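PDB 6I5R: sugar ABC transporter substrate-binding protein, BlMnBP1 from Bifidobacterium animalis subsp. lactis ATCC 27673, which binds mannobiose and probably hands manno-oligosaccharides derived from beta-mannan to the membrane part of a sugar ABC transporter. Local coordinates for residues 20-23 and 24-28; 173-176 and 177-180. All blocks are in the same frame, centred on the assembly; numbering follows the deposited sequence.

Contact 1: residues 20-23 and 24-28; sequences TGIT and YPEIK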
loop_
_atom_site.group_PDB
_atom_site.type_symbol
_atom_site.label_atom_id
_atom_site.label_comp_id
_atom_site.label_asym_id
_atom_site.label_seq_id
_atom_site.Cartn_x
_atom_site.Cartn_y
_atom_site.Cartn_z
ATOM N N THR A 20 21.996 11.775 -16.299
ATOM C CA THR A 20 22.424 13.033 -15.691
ATOM C C THR A 20 23.847 13.002 -15.155
ATOM O O THR A 20 24.434 14.060 -14.971
ATOM C CB THR A 20 21.511 13.432 -14.521
ATOM O OG1 THR A 20 21.718 12.552 -13.393
ATOM C CG2 THR A 20 20.067 13.386 -14.968
ATOM N N GLY A 21 24.398 11.841 -14.840
ATOM C CA GLY A 21 25.680 11.795 -14.159
ATOM C C GLY A 21 25.625 12.056 -12.671
ATOM O O GLY A 21 26.686 12.126 -12.020
ATOM N N ILE A 22 24.428 12.177 -12.107
ATOM C CA ILE A 22 24.221 12.573 -10.713
ATOM C C ILE A 22 23.349 11.519 -10.031
ATOM O O ILE A 22 22.261 11.187 -10.525
ATOM C CB ILE A 22 23.547 13.952 -10.623
ATOM C CG1 ILE A 22 24.239 14.969 -11.522
ATOM C CG2 ILE A 22 23.524 14.461 -9.189
ATOM C CD1 ILE A 22 23.390 16.229 -11.765
ATOM N N THR A 23 23.810 11.011 -8.896
ATOM C CA THR A 23 22.962 10.124 -8.119
ATOM C C THR A 23 22.186 10.939 -7.106
ATOM O O THR A 23 22.536 12.072 -6.779
ATOM C CB THR A 23 23.751 9.014 -7.408
ATOM O OG1 THR A 23 24.711 9.569 -6.508
ATOM C CG2 THR A 23 24.433 8.105 -8.443
ATOM N N TYR A 24 21.119 10.336 -6.594
ATOM C CA TYR A 24 20.261 11.029 -5.634
ATOM C C TYR A 24 21.002 11.553 -4.408
ATOM O O TYR A 24 20.750 12.705 -4.009
ATOM C CB TYR A 24 19.132 10.064 -5.252
ATOM C CG TYR A 24 18.215 10.503 -4.142
ATOM C CD1 TYR A 24 18.592 10.396 -2.811
ATOM C CD2 TYR A 24 16.940 10.952 -4.432
ATOM C CE1 TYR A 24 17.737 10.773 -1.804
ATOM C CE2 TYR A 24 16.075 11.322 -3.429
ATOM C CZ TYR A 24 16.473 11.248 -2.122
ATOM O OH TYR A 24 15.595 11.637 -1.129
ATOM N N PRO A 25 21.883 10.798 -3.753
ATOM C CA PRO A 25 22.584 11.358 -2.579
ATOM C C PRO A 25 23.446 12.581 -2.914
ATOM O O PRO A 25 23.765 13.370 -2.007
ATOM C CB PRO A 25 23.434 10.179 -2.068
ATOM C CG PRO A 25 22.755 8.926 -2.647
ATOM C CD PRO A 25 22.229 9.380 -3.997
ATOM N N GLU A 26 23.838 12.739 -4.187
ATOM C CA GLU A 26 24.735 13.793 -4.658
ATOM C C GLU A 26 24.014 15.114 -4.884
ATOM O O GLU A 26 24.674 16.144 -5.084
ATOM C CB GLU A 26 25.425 13.321 -5.937
ATOM C CG GLU A 26 26.500 12.221 -5.737
ATOM C CD GLU A 26 27.135 11.731 -7.038
ATOM O OE1 GLU A 26 26.405 11.594 -8.049
ATOM O OE2 GLU A 26 28.378 11.481 -7.066
ATOM N N ILE A 27 22.678 15.115 -4.818
ATOM C CA ILE A 27 21.899 16.333 -5.005
ATOM C C ILE A 27 21.935 17.133 -3.714
ATOM O O ILE A 27 21.560 16.623 -2.649
ATOM C CB ILE A 27 20.451 15.992 -5.404
ATOM C CG1 ILE A 27 20.428 15.277 -6.748
ATOM C CG2 ILE A 27 19.587 17.237 -5.458
ATOM C CD1 ILE A 27 19.072 14.811 -7.108
ATOM N N LYS A 28 22.314 18.406 -3.825
ATOM C CA LYS A 28 22.213 19.371 -2.736
ATOM C C LYS A 28 21.005 20.254 -2.993
ATOM O O LYS A 28 21.088 21.206 -3.787
ATOM C CB LYS A 28 23.496 20.191 -2.682
ATOM C CG LYS A 28 24.844 19.402 -2.451
ATOM C CD LYS A 28 26.049 20.353 -2.779
ATOM C CE LYS A 28 27.340 19.761 -2.217
ATOM N NZ LYS A 28 28.575 20.477 -2.697
HETATM O O HOH W 1 27.596 10.169 -9.855
#

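Contact 2: residues 173-176 and 177-180; sequences EFQA and DLKL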
loop_
_atom_site.group_PDB
_atom_site.type_symbol
_atom_site.label_atom_id
_atom_site.label_comp_id
_atom_site.label_asym_id
_atom_site.label_seq_id
_atom_site.Cartn_x
_atom_site.Cartn_y
_atom_site.Cartn_z
ATOM N N GLU A 173 -12.207 -13.423 17.504
ATOM C CA GLU A 173 -12.610 -12.222 18.225
ATOM C C GLU A 173 -13.165 -11.167 17.272
ATOM O O GLU A 173 -14.174 -10.524 17.569
ATOM C CB GLU A 173 -11.423 -11.669 19.025
ATOM C CG GLU A 173 -10.855 -12.633 20.103
ATOM C CD GLU A 173 -9.811 -11.986 21.030
ATOM O OE1 GLU A 173 -9.291 -10.887 20.704
ATOM O OE2 GLU A 173 -9.509 -12.600 22.105
ATOM N N PHE A 174 -12.528 -10.988 16.107
ATOM C CA PHE A 174 -13.016 -10.000 15.139
ATOM C C PHE A 174 -14.445 -10.320 14.708
ATOM O O PHE A 174 -15.309 -9.439 14.695
ATOM C CB PHE A 174 -12.077 -9.949 13.917
ATOM C CG PHE A 174 -12.335 -8.790 12.964
ATOM C CD1 PHE A 174 -12.283 -7.479 13.406
ATOM C CD2 PHE A 174 -12.605 -9.015 11.633
ATOM C CE1 PHE A 174 -12.495 -6.437 12.520
ATOM C CE2 PHE A 174 -12.825 -7.966 10.762
ATOM C CZ PHE A 174 -12.765 -6.692 11.210
ATOM N N GLN A 175 -14.696 -11.564 14.281
ATOM C CA GLN A 175 -16.043 -11.957 13.860
ATOM C C GLN A 175 -17.051 -11.786 15.004
ATOM O O GLN A 175 -18.193 -11.359 14.788
ATOM C CB GLN A 175 -16.038 -13.410 13.357
ATOM C CG GLN A 175 -15.195 -13.684 12.057
ATOM C CD GLN A 175 -15.660 -12.843 10.866
ATOM O OE1 GLN A 175 -16.864 -12.583 10.710
ATOM N NE2 GLN A 175 -14.707 -12.430 10.007
ATOM N N ALA A 176 -16.631 -12.077 16.235
ATOM C CA ALA A 176 -17.497 -11.836 17.387
ATOM C C ALA A 176 -17.821 -10.357 17.514
ATOM O O ALA A 176 -18.967 -9.985 17.804
ATOM C CB ALA A 176 -16.814 -12.351 18.661
ATOM N N ASP A 177 -16.829 -9.492 17.262
ATOM C CA ASP A 177 -17.065 -8.048 17.324
ATOM C C ASP A 177 -17.948 -7.572 16.174
ATOM O O ASP A 177 -18.808 -6.701 16.363
ATOM C CB ASP A 177 -15.747 -7.276 17.319
ATOM C CG ASP A 177 -14.938 -7.495 18.600
ATOM O OD1 ASP A 177 -15.542 -7.909 19.594
ATOM O OD2 ASP A 177 -13.726 -7.238 18.619
ATOM N N LEU A 178 -17.732 -8.092 14.963
ATOM C CA LEU A 178 -18.603 -7.721 13.858
ATOM C C LEU A 178 -20.058 -8.073 14.164
ATOM O O LEU A 178 -20.968 -7.294 13.878
ATOM C CB LEU A 178 -18.159 -8.417 12.571
ATOM C CG LEU A 178 -16.754 -8.013 12.079
ATOM C CD1 LEU A 178 -16.401 -8.757 10.792
ATOM C CD2 LEU A 178 -16.691 -6.515 11.895
ATOM N N LYS A 179 -20.287 -9.220 14.790
ATOM C CA LYS A 179 -21.644 -9.619 15.141
ATOM C C LYS A 179 -22.266 -8.666 16.166
ATOM O O LYS A 179 -23.431 -8.286 16.032
ATOM C CB LYS A 179 -21.600 -11.067 15.647
ATOM C CG LYS A 179 -22.947 -11.661 16.045
ATOM C CD LYS A 179 -22.788 -13.044 16.652
ATOM C CE LYS A 179 -24.137 -13.759 16.767
ATOM N NZ LYS A 179 -24.748 -13.610 18.099
ATOM N N LEU A 180 -21.493 -8.238 17.169
ATOM C CA LEU A 180 -22.003 -7.256 18.118
ATOM C C LEU A 180 -22.380 -5.956 17.419
ATOM O O LEU A 180 -23.408 -5.343 17.741
ATOM C CB LEU A 180 -20.966 -6.977 19.217
ATOM C CG LEU A 180 -20.683 -8.095 20.238
ATOM C CD1 LEU A 180 -19.637 -7.665 21.263
ATOM C CD2 LEU A 180 -21.986 -8.461 20.927
#

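Contact 1: residues 20-23 and 24-28
The extended side chain of Glu26 reaches back to Thr23, and most of the polar bonding here converges on a single carboxylate oxygen. Thr23 N points at Glu26 OE1 over 2.8 Å in an almost straight bond (178°), meeting the oxygen on its anti side, slightly out of the carboxylate plane. Thr23 OG1 adds a weak bond to the same Glu26 OE1 at 3.1 Å. A water donates to it as well, at 2.6 Å from Glu26 OE1, and also to Gly21 O, tying the carboxylate to the preceding bend. With chi1 at 60°, the Thr23 hydroxyl lies between its own N and carbonyl carbon, on the side where Glu26 passes. The backbone answers in the other direction: Glu26 N donates to Thr23 O at 3.0 Å, from above the carbonyl plane, as the chain enters the short 3-10 segment 24-26. Just upstream, Thr20 OG1 accepts from Ile22 N at 3.0 Å, an ST turn, and Gly21 follows a positive phi that suits glycine. Ile22 CG2 lies 3.9 Å from Glu26 CB and 4.0 Å from Ile27 CG1, the two isoleucines crossing at about a right angle. Ile22 and Ile27 also rest on helix 331-346, whose Lys342 makes a cation-pi contact with the Tyr24 ring.

Contact 2: residues 173-176 and 177-180
Leu178 lays its branched end across the ring of Phe174, one helical turn earlier. Leu178 CB sits by the backbone, 3.7 Å from Gln175 O. Leu178 CG comes within 3.3 Å of Phe174 O and also stands over the centre of the ring, 4.2 Å from the Phe174 centroid and 12° off the normal, a CH-pi contact. From there the methyls part: Leu178 CD1 reaches Phe174 CE2 at 3.7 Å and also meets the amide end of Gln175, while Leu178 CD2 lies over the same face, 4.0 Å from Phe174 CZ. The ring can receive them because Phe174 CG is anti to its backbone N (chi1 -169°), which swings the phenyl alongside the next turn. Beneath the pair runs regular alpha-helical bonding, with Leu178 N donating to Phe174 O at 2.8 Å. On another side of the helix, Asp177 holds a zinc ion through OD1, its carboxylate lying near Glu173 O. Alanine at Asp177 would remove that carboxylate and would probably leave the zinc short of a ligand. Gln175 OE1 takes a hydrogen bond from Asn253 ND2. Helix 171-184 thus packs its Phe174 and Leu178 side between helix 239-252, met at Thr246 and Ala250, and strand 188-190, met at Leu190 and Pro189.

Contacts 1 and 2 lie on opposite sides of the chain's centre, about 52 Å apart between centres and about 36 Å between nearest atoms, and share no element of the fold. In contact 1 the bonding carboxylate belongs to exposed Glu26, with Tyr24 and Ile27 buried; in contact 2 Phe174, Asp177 and Leu178 are all buried. Contact 1 belongs to the irregular N-terminal segment ahead of strand 38-44, where side-chain and water-mediated hydrogen bonds shape the chain. Contact 2 is a stretch of helix 171-184 whose backbone is already bonded turn by turn, leaving Phe174 and Leu178 to pack as aromatic and aliphatic neighbours. Their carboxylates differ too: Glu26 accepts from backbone and water, whereas Asp177 binds a metal.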